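Local coordinates for UPF0255 protein frsA (Vibrio vulnificus, PDB 4I4C) that probably hydrolyses carboxylic esters, as a two-domain member of the alpha/beta-hydrolase clan, at residues A135-L140 with G201-Q206. Sequence-based numbering, arbitrary orientation.
Sequences AGYPHL and GLDSLQ. With 6NA (hexanoic acid), chain D.
Tyr137 has its CG trans to the backbone N (chi1 166°), and this carries the phenol alongside the side chain of Asp203, both pointing the same way; His139, with CG opposite its carbonyl carbon (chi1 -48°), turns its imidazole to the Asp203 carbonyl. That oxygen lies at the edge of both rings, 3.6 Å from Tyr137 CD1 and 3.4 Å from His139 CD2, without a hydrogen bond to either. Further along the phenol, CE1 meets the carboxylate carbon CG of Asp203 at 3.7 Å, the two planes inclined by 63°. Beyond this contact the carboxylate is fixed by a salt bridge from Asp203 OD2 to Arg53, and the phenol by a hydrogen bond from Tyr137 to Asn51 O. The Asp203 segment is the loop after strand 193-199 of the alpha/beta-hydrolase sheet, so the contact joins a helix end to a loop that lines the hexanoic acid pocket. Residues 201-204 form a type I turn closed by Ser204 N to Gly201 O, and within it Leu202 N donates a fairly straight bond to atom O of hexanoic acid (2.9 Å). Phe273 N, at the start of helix 273-284, also binds the acid, consistent with the oxyanion-hole position of alpha/beta-hydrolases. Leu205 covers one imidazole face in a CH-pi contact: its CD2 sits 3.7 Å from the centroid of the His139 ring, almost on the normal, while the backbone N of Tyr137 lies over the rim of the opposite face. A cis peptide before Pro138 shapes the turn that follows helix 121-136, and His139 N bonds back to Gly136 O at 2.7 Å.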
loop_
_atom_site.group_PDB
_atom_site.type_symbol
_atom_site.label_atom_id
_atom_site.label_comp_id
_atom_site.label_asym_id
_atom_site.label_seq_id
_atom_site.Cartn_x
_atom_site.Cartn_y
_atom_site.Cartn_z
ATOM N N ALA A 135 -0.660 2.604 12.932
ATOM C CA ALA A 135 -1.595 3.311 13.818
ATOM C C ALA A 135 -2.773 3.916 13.044
ATOM O O ALA A 135 -3.911 3.913 13.515
ATOM C CB ALA A 135 -0.867 4.399 14.623
ATOM N N GLY A 136 -2.498 4.434 11.848
ATOM C CA GLY A 136 -3.539 5.065 11.061
ATOM C C GLY A 136 -4.287 4.097 10.150
ATOM O O GLY A 136 -5.382 4.392 9.656
ATOM N N TYR A 137 -3.680 2.944 9.904
ATOM C CA TYR A 137 -4.297 1.932 9.037
ATOM C C TYR A 137 -5.705 1.646 9.528
ATOM O O TYR A 137 -5.912 1.483 10.748
ATOM C CB TYR A 137 -3.448 0.659 9.082
ATOM C CG TYR A 137 -4.080 -0.602 8.525
ATOM C CD1 TYR A 137 -3.988 -0.919 7.166
ATOM C CD2 TYR A 137 -4.712 -1.512 9.367
ATOM C CE1 TYR A 137 -4.545 -2.098 6.667
ATOM C CE2 TYR A 137 -5.269 -2.689 8.877
ATOM C CZ TYR A 137 -5.180 -2.984 7.525
ATOM O OH TYR A 137 -5.729 -4.168 7.041
ATOM N N PRO A 138 -6.677 1.572 8.595
ATOM C CA PRO A 138 -6.511 1.629 7.132
ATOM C C PRO A 138 -6.696 3.015 6.490
ATOM O O PRO A 138 -7.063 3.103 5.307
ATOM C CB PRO A 138 -7.630 0.717 6.648
ATOM C CG PRO A 138 -8.754 1.055 7.599
ATOM C CD PRO A 138 -8.060 1.216 8.958
ATOM N N HIS A 139 -6.472 4.082 7.245
ATOM C CA HIS A 139 -6.395 5.425 6.662
ATOM C C HIS A 139 -7.706 5.896 6.042
ATOM O O HIS A 139 -7.749 6.325 4.885
ATOM C CB HIS A 139 -5.248 5.487 5.647
ATOM C CG HIS A 139 -3.972 4.921 6.178
ATOM N ND1 HIS A 139 -3.282 5.505 7.219
ATOM C CD2 HIS A 139 -3.269 3.817 5.828
ATOM C CE1 HIS A 139 -2.207 4.788 7.486
ATOM N NE2 HIS A 139 -2.173 3.760 6.654
ATOM N N LEU A 140 -8.778 5.773 6.815
ATOM C CA LEU A 140 -10.070 6.335 6.456
ATOM C C LEU A 140 -9.969 7.854 6.523
ATOM O O LEU A 140 -9.347 8.393 7.443
ATOM C CB LEU A 140 -11.145 5.830 7.414
ATOM C CG LEU A 140 -11.417 4.320 7.357
ATOM C CD1 LEU A 140 -12.679 3.987 8.127
ATOM C CD2 LEU A 140 -11.519 3.821 5.920
ATOM N N GLY A 201 -1.000 -0.649 -2.215
ATOM C CA GLY A 201 -2.437 -0.651 -2.428
ATOM C C GLY A 201 -3.173 0.432 -1.660
ATOM O O GLY A 201 -2.543 1.278 -1.032
ATOM N N LEU A 202 -4.506 0.386 -1.693
ATOM C CA LEU A 202 -5.349 1.467 -1.165
ATOM C C LEU A 202 -5.294 1.703 0.357
ATOM O O LEU A 202 -5.748 2.743 0.826
ATOM C CB LEU A 202 -6.809 1.278 -1.605
ATOM C CG LEU A 202 -7.057 1.391 -3.115
ATOM C CD1 LEU A 202 -8.485 0.983 -3.456
ATOM C CD2 LEU A 202 -6.780 2.813 -3.609
ATOM N N ASP A 203 -4.745 0.762 1.119
ATOM C CA ASP A 203 -4.622 0.950 2.571
ATOM C C ASP A 203 -3.173 1.021 3.059
ATOM O O ASP A 203 -2.895 0.850 4.253
ATOM C CB ASP A 203 -5.440 -0.085 3.364
ATOM C CG ASP A 203 -5.062 -1.519 3.037
ATOM O OD1 ASP A 203 -3.905 -1.782 2.669
ATOM O OD2 ASP A 203 -5.937 -2.399 3.164
ATOM N N SER A 204 -2.253 1.274 2.130
ATOM C CA SER A 204 -0.859 1.494 2.505
ATOM C C SER A 204 -0.513 2.956 2.255
ATOM O O SER A 204 -1.242 3.662 1.560
ATOM C CB SER A 204 0.069 0.600 1.661
ATOM O OG SER A 204 0.033 -0.761 2.080
ATOM N N LEU A 205 0.603 3.404 2.811
ATOM C CA LEU A 205 1.149 4.712 2.481
ATOM C C LEU A 205 2.458 4.465 1.739
ATOM O O LEU A 205 3.089 3.416 1.915
ATOM C CB LEU A 205 1.414 5.536 3.757
ATOM C CG LEU A 205 0.324 5.757 4.812
ATOM C CD1 LEU A 205 0.927 6.500 6.000
ATOM C CD2 LEU A 205 -0.890 6.516 4.281
ATOM N N GLN A 206 2.886 5.431 0.930
ATOM C CA GLN A 206 4.085 5.253 0.110
ATOM C C GLN A 206 5.359 5.098 0.942
ATOM O O GLN A 206 6.396 4.616 0.459
ATOM C CB GLN A 206 4.220 6.408 -0.881
ATOM C CG GLN A 206 4.432 7.771 -0.258
ATOM C CD GLN A 206 4.773 8.790 -1.319
ATOM O OE1 GLN A 206 5.914 8.877 -1.743
ATOM N NE2 GLN A 206 3.779 9.543 -1.775
HETATM C CA 6NA D . -6.945 -3.672 -3.070
HETATM C C 6NA D . -5.852 -2.905 -2.414
HETATM O O 6NA D . -5.128 -2.169 -3.026
HETATM C CB 6NA D . -8.300 -3.266 -2.677
HETATM C CG 6NA D . -9.423 -3.869 -3.355
HETATM C CD 6NA D . -9.667 -5.290 -3.168
HETATM C C6 6NA D . -10.452 -5.635 -2.006
HETATM O OXT 6NA D . -5.661 -3.016 -1.242
#